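Long-range contacts in cell wall surface anchor family protein (Streptococcus agalactiae serogroup V, PDB 3TW0), which forms the adhesive tip pilin of the group B streptococcal pilus, probably attaching the bacterium to host tissue through a metal-binding von Willebrand factor A domain: residues A[23-28]-A[125-130]; A[179-184]-A[213-218]. The protein carries 2 engineered substitutions. One frame throughout, in Å; residues are numbered along the deposited sequence.

How the contacts relate
Contacts 1 and 2 lie on opposite sides of the chain's centre, their own centres 30 Å apart and their nearest atoms about 16 Å apart, with no touch between them. Contact 1 closes in sequence before contact 2 opens, yet both involve loops that leave the C-terminal ends of adjacent strands of the parallel sheet, 11-18 and 165-172. The magnesium site relates differently to each. Residues 23-28 start right after Ser20 and Ser22, which bind the ion together with Thr143, and the side chain of Met23 comes within about 5 Å of it. Contact 2 is loop packing away from the annotated metal site.

Contact 1 (A[23-28]-A[125-130]); sequences MNNERA and PKEAEH
Lys126 meets Asn25 through its backbone: its O accepts Asn25 ND2 at 2.9 Å, the donor lying in the carbonyl plane and the oxygen in the plane of the amide. The other end of that amide, Asn25 OD1, is taken by Leu35 N, so the group is held from both sides, while Lys126 itself sends its amine to Glu42. Glu127 comes next and takes two of the four bonds that cross, one of them weak. Its CG is anti to the backbone N (chi1 -175°) and the chain then bends at chi2, 59°, which brings the carboxylate back over its own backbone to face Asn25. OE2 takes Asn25 N at 2.8 Å with its syn lone pair and, on the anti side, Ala128 N at 3.0 Å; OE1 adds a weak bond from Asn25 ND2. The Asn24-Asn25 side of the contact follows directly on the Asp-x-Ser-x-Ser sequence (Asp18, Ser20, Ser22) of the metal-ion-dependent adhesion site of a von Willebrand factor A domain, and here Asn24 to Arg27 make a type I turn leading into helix 27-30. Ala128 sets its methyl against the start of that turn, CB 3.5 Å from Asn24 N and 4.2 Å from Met23 CB. Its O receives Asn24 ND2 at 3.2 Å, the donor sitting above the carbonyl plane; Asn24 OD1 meanwhile caps Glu26 N, so the buried amide links turn and loop. Glu129 turns its carboxylate off to His103. With His130, CB packs 3.9 Å from Asn24 ND2.

Contact 2 (A[179-184]-A[213-218]); sequences SYAINF and DFIING
Two backbone hydrogen bonds frame the pairing of Ile182 with Phe214: Ile215 N to Ala181 O and Asn183 N to Asp213 O, each 2.8 Å. Between them the two residues form a non-hydrogen-bonded pair, a single antiparallel bridge with CA atoms 4.5 Å apart. Phe214 CA adds a CA-H...O contact to Ala181 O at 3.2 Å. Water extends the polar link both ways: one molecule accepts from Ala181 N and donates to Ile215 O, another donates to Phe214 O and takes a weak bond from Asn183 ND2. The bridge ties the loop that follows strand 165-172, a central strand of the von Willebrand factor A sheet, to the connection between helices 192-201 and 220-223. Apolar contacts flank it. Ile216 folds at chi2, -72°, and lays CD1 over one face of the Tyr180 ring in a CH-pi contact, 3.7 Å from the centroid; the tyrosine hydroxyl bonds to Asp220. Phe214 turns its ring edge to Tyr180 O, 3.5 Å from CD1, and its CE1 packs 3.7 Å from Ile182 CG1. Ile215 CD1 reaches both Ala181 CB, at 4.1 Å, and Asn183 OD1, crossing the asparagine side chain at about a right angle.

Contact 1 (A[23-28]-A[125-130])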
loop_
_atom_site.group_PDB
_atom_site.type_symbol
_atom_site.label_atom_id
_atom_site.label_comp_id
_atom_site.label_asym_id
_atom_site.label_seq_id
_atom_site.Cartn_x
_atom_site.Cartn_y
_atom_site.Cartn_z
ATOM N N MET A 23 -4.670 -2.919 10.425
ATOM C CA MET A 23 -3.858 -2.952 11.637
ATOM C C MET A 23 -4.672 -2.559 12.881
ATOM O O MET A 23 -4.161 -2.660 13.991
ATOM C CB MET A 23 -2.612 -2.045 11.513
ATOM C CG MET A 23 -1.670 -2.410 10.373
ATOM S SD MET A 23 -0.674 -3.880 10.688
ATOM C CE MET A 23 0.434 -3.296 11.940
ATOM N N ASN A 24 -5.913 -2.094 12.707
ATOM C CA ASN A 24 -6.777 -1.785 13.871
ATOM C C ASN A 24 -6.721 -2.919 14.905
ATOM O O ASN A 24 -6.739 -4.112 14.542
ATOM C CB ASN A 24 -8.212 -1.477 13.444
ATOM C CG ASN A 24 -9.148 -1.229 14.636
ATOM O OD1 ASN A 24 -9.671 -2.169 15.234
ATOM N ND2 ASN A 24 -9.352 0.028 14.976
ATOM N N ASN A 25 -6.629 -2.551 16.183
ATOM C CA ASN A 25 -6.388 -3.532 17.264
ATOM C C ASN A 25 -7.456 -4.647 17.412
ATOM O O ASN A 25 -7.147 -5.755 17.845
ATOM C CB ASN A 25 -6.121 -2.825 18.614
ATOM C CG ASN A 25 -4.783 -2.089 18.639
ATOM O OD1 ASN A 25 -3.756 -2.619 18.222
ATOM N ND2 ASN A 25 -4.798 -0.844 19.141
ATOM N N GLU A 26 -8.692 -4.337 17.023
ATOM C CA GLU A 26 -9.793 -5.322 16.987
ATOM C C GLU A 26 -9.632 -6.434 15.936
ATOM O O GLU A 26 -10.073 -7.578 16.177
ATOM C CB GLU A 26 -11.134 -4.616 16.767
ATOM C CG GLU A 26 -11.562 -3.728 17.935
ATOM C CD GLU A 26 -12.984 -3.230 17.804
ATOM O OE1 GLU A 26 -13.612 -2.924 18.836
ATOM O OE2 GLU A 26 -13.487 -3.148 16.674
ATOM N N ARG A 27 -9.000 -6.115 14.791
ATOM C CA ARG A 27 -8.875 -7.057 13.649
ATOM C C ARG A 27 -8.232 -8.380 14.024
ATOM O O ARG A 27 -7.463 -8.452 14.991
ATOM C CB ARG A 27 -8.060 -6.455 12.484
ATOM C CG ARG A 27 -8.652 -5.207 11.828
ATOM C CD ARG A 27 -9.872 -5.557 10.955
ATOM N NE ARG A 27 -10.404 -4.384 10.259
ATOM C CZ ARG A 27 -10.212 -4.121 8.968
ATOM N NH1 ARG A 27 -9.506 -4.951 8.194
ATOM N NH2 ARG A 27 -10.748 -3.036 8.443
ATOM N N ALA A 28 -8.513 -9.399 13.203
ATOM C CA ALA A 28 -8.038 -10.766 13.421
ATOM C C ALA A 28 -8.259 -11.194 14.862
ATOM O O ALA A 28 -7.309 -11.605 15.537
ATOM C CB ALA A 28 -6.555 -10.903 13.044
ATOM N N PRO A 125 1.875 5.999 16.477
ATOM C CA PRO A 125 0.520 5.574 16.853
ATOM C C PRO A 125 0.489 4.148 17.450
ATOM O O PRO A 125 1.366 3.309 17.152
ATOM C CB PRO A 125 -0.213 5.583 15.520
ATOM C CG PRO A 125 0.860 5.183 14.522
ATOM C CD PRO A 125 2.075 5.965 15.009
ATOM N N LYS A 126 -0.537 3.881 18.266
ATOM C CA LYS A 126 -0.745 2.593 18.916
ATOM C C LYS A 126 -2.102 2.053 18.485
ATOM O O LYS A 126 -2.574 1.031 18.984
ATOM C CB LYS A 126 -0.696 2.762 20.449
ATOM C CG LYS A 126 0.646 3.314 20.996
ATOM C CD LYS A 126 1.733 2.246 20.977
ATOM C CE LYS A 126 3.056 2.740 21.570
ATOM N NZ LYS A 126 3.012 2.797 23.057
ATOM N N GLU A 127 -2.742 2.753 17.557
ATOM C CA GLU A 127 -4.044 2.328 17.057
ATOM C C GLU A 127 -4.159 2.786 15.615
ATOM O O GLU A 127 -3.474 3.731 15.223
ATOM C CB GLU A 127 -5.185 2.906 17.953
ATOM C CG GLU A 127 -6.620 2.431 17.608
ATOM C CD GLU A 127 -6.788 0.915 17.680
ATOM O OE1 GLU A 127 -7.105 0.382 18.772
ATOM O OE2 GLU A 127 -6.591 0.240 16.646
ATOM N N ALA A 128 -5.010 2.095 14.843
ATOM C CA ALA A 128 -5.374 2.456 13.459
ATOM C C ALA A 128 -6.884 2.822 13.359
ATOM O O ALA A 128 -7.631 2.605 14.322
ATOM C CB ALA A 128 -5.022 1.305 12.522
ATOM N N GLU A 129 -7.335 3.365 12.221
ATOM C CA GLU A 129 -8.739 3.830 12.084
ATOM C C GLU A 129 -9.772 2.713 12.135
ATOM O O GLU A 129 -9.488 1.560 11.779
ATOM C CB GLU A 129 -8.996 4.646 10.809
ATOM C CG GLU A 129 -8.138 5.896 10.573
ATOM C CD GLU A 129 -8.181 6.935 11.676
ATOM O OE1 GLU A 129 -9.139 6.968 12.500
ATOM O OE2 GLU A 129 -7.210 7.717 11.728
ATOM N N HIS A 130 -10.974 3.096 12.571
ATOM C CA HIS A 130 -12.092 2.181 12.763
ATOM C C HIS A 130 -13.242 2.636 11.879
ATOM O O HIS A 130 -13.525 3.829 11.792
ATOM C CB HIS A 130 -12.536 2.174 14.242
ATOM C CG HIS A 130 -13.495 1.070 14.585
ATOM N ND1 HIS A 130 -13.400 0.335 15.747
ATOM C CD2 HIS A 130 -14.562 0.570 13.914
ATOM C CE1 HIS A 130 -14.366 -0.567 15.781
ATOM N NE2 HIS A 130 -15.077 -0.458 14.672
#

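Contact 2 (A[179-184]-A[213-218])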
loop_
_atom_site.group_PDB
_atom_site.type_symbol
_atom_site.label_atom_id
_atom_site.label_comp_id
_atom_site.label_asym_id
_atom_site.label_seq_id
_atom_site.Cartn_x
_atom_site.Cartn_y
_atom_site.Cartn_z
ATOM N N SER A 179 -1.072 0.014 -5.071
ATOM C CA SER A 179 0.227 -0.042 -5.737
ATOM C C SER A 179 0.286 0.934 -6.879
ATOM O O SER A 179 -0.758 1.330 -7.420
ATOM C CB SER A 179 0.499 -1.473 -6.264
ATOM O OG SER A 179 -0.406 -1.768 -7.317
ATOM N N TYR A 180 1.494 1.348 -7.260
ATOM C CA TYR A 180 1.611 2.069 -8.541
ATOM C C TYR A 180 1.467 1.162 -9.776
ATOM O O TYR A 180 1.898 0.004 -9.751
ATOM C CB TYR A 180 2.888 2.935 -8.581
ATOM C CG TYR A 180 2.829 4.152 -7.674
ATOM C CD1 TYR A 180 1.902 5.171 -7.916
ATOM C CD2 TYR A 180 3.694 4.293 -6.591
ATOM C CE1 TYR A 180 1.812 6.301 -7.080
ATOM C CE2 TYR A 180 3.625 5.428 -5.751
ATOM C CZ TYR A 180 2.679 6.429 -6.016
ATOM O OH TYR A 180 2.593 7.552 -5.207
ATOM N N ALA A 181 0.852 1.687 -10.853
ATOM C CA ALA A 181 0.713 0.982 -12.118
ATOM C C ALA A 181 2.029 0.787 -12.873
ATOM O O ALA A 181 2.813 1.742 -13.022
ATOM C CB ALA A 181 -0.246 1.723 -13.049
ATOM N N ILE A 182 2.193 -0.417 -13.451
ATOM C CA ILE A 182 3.257 -0.708 -14.413
ATOM C C ILE A 182 2.857 -0.082 -15.755
ATOM O O ILE A 182 1.719 -0.247 -16.213
ATOM C CB ILE A 182 3.482 -2.219 -14.538
ATOM C CG1 ILE A 182 4.028 -2.770 -13.219
ATOM C CG2 ILE A 182 4.449 -2.535 -15.703
ATOM C CD1 ILE A 182 3.978 -4.331 -13.060
ATOM N N ASN A 183 3.764 0.687 -16.361
ATOM C CA ASN A 183 3.408 1.451 -17.575
ATOM C C ASN A 183 3.400 0.657 -18.871
ATOM O O ASN A 183 4.166 0.952 -19.781
ATOM C CB ASN A 183 4.304 2.703 -17.727
ATOM C CG ASN A 183 3.690 3.778 -18.634
ATOM O OD1 ASN A 183 2.502 3.730 -18.996
ATOM N ND2 ASN A 183 4.500 4.763 -18.989
ATOM N N PHE A 184 2.508 -0.317 -18.972
ATOM C CA PHE A 184 2.267 -1.009 -20.225
ATOM C C PHE A 184 1.773 -0.074 -21.355
ATOM O O PHE A 184 1.073 0.950 -21.115
ATOM C CB PHE A 184 1.252 -2.135 -20.031
ATOM C CG PHE A 184 1.737 -3.262 -19.165
ATOM C CD1 PHE A 184 2.606 -4.230 -19.669
ATOM C CD2 PHE A 184 1.312 -3.365 -17.838
ATOM C CE1 PHE A 184 3.060 -5.300 -18.863
ATOM C CE2 PHE A 184 1.739 -4.423 -17.039
ATOM C CZ PHE A 184 2.636 -5.397 -17.560
ATOM N N ASP A 213 9.372 2.999 -15.401
ATOM C CA ASP A 213 8.365 2.206 -16.084
ATOM C C ASP A 213 7.153 1.954 -15.196
ATOM O O ASP A 213 6.348 1.069 -15.494
ATOM C CB ASP A 213 8.938 0.868 -16.554
ATOM C CG ASP A 213 9.997 1.039 -17.616
ATOM O OD1 ASP A 213 9.723 1.704 -18.645
ATOM O OD2 ASP A 213 11.108 0.521 -17.411
ATOM N N PHE A 214 7.055 2.706 -14.100
ATOM C CA PHE A 214 5.796 2.843 -13.346
ATOM C C PHE A 214 5.171 4.215 -13.666
ATOM O O PHE A 214 5.876 5.178 -14.027
ATOM C CB PHE A 214 6.014 2.725 -11.829
ATOM C CG PHE A 214 6.216 1.301 -11.326
ATOM C CD1 PHE A 214 5.139 0.553 -10.821
ATOM C CD2 PHE A 214 7.490 0.727 -11.319
ATOM C CE1 PHE A 214 5.310 -0.765 -10.326
ATOM C CE2 PHE A 214 7.698 -0.578 -10.830
ATOM C CZ PHE A 214 6.608 -1.340 -10.335
ATOM N N ILE A 215 3.840 4.285 -13.569
ATOM C CA ILE A 215 3.103 5.543 -13.724
ATOM C C ILE A 215 3.099 6.241 -12.396
ATOM O O ILE A 215 2.400 5.863 -11.470
ATOM C CB ILE A 215 1.648 5.322 -14.228
ATOM C CG1 ILE A 215 1.679 4.424 -15.484
ATOM C CG2 ILE A 215 0.963 6.672 -14.539
ATOM C CD1 ILE A 215 0.317 4.279 -16.215
ATOM N N ILE A 216 3.896 7.280 -12.314
ATOM C CA ILE A 216 4.150 7.957 -11.061
ATOM C C ILE A 216 3.824 9.441 -11.166
ATOM O O ILE A 216 3.629 10.107 -10.150
ATOM C CB ILE A 216 5.662 7.816 -10.701
ATOM C CG1 ILE A 216 6.015 6.332 -10.499
ATOM C CG2 ILE A 216 6.034 8.652 -9.514
ATOM C CD1 ILE A 216 5.497 5.740 -9.311
ATOM N N ASN A 217 3.824 9.954 -12.389
ATOM C CA ASN A 217 3.689 11.398 -12.652
ATOM C C ASN A 217 2.202 11.807 -12.713
ATOM O O ASN A 217 1.657 12.063 -13.783
ATOM C CB ASN A 217 4.438 11.779 -13.941
ATOM C CG ASN A 217 4.649 13.300 -14.092
ATOM O OD1 ASN A 217 4.865 14.027 -13.097
ATOM N ND2 ASN A 217 4.600 13.785 -15.333
ATOM N N GLY A 218 1.553 11.812 -11.557
ATOM C CA GLY A 218 0.155 12.271 -11.432
ATOM C C GLY A 218 -0.248 12.200 -9.984
ATOM O O GLY A 218 0.419 11.530 -9.198
HETATM O O HOH W 1 0.327 4.405 -10.767
HETATM O O HOH W 2 6.067 5.301 -16.638
#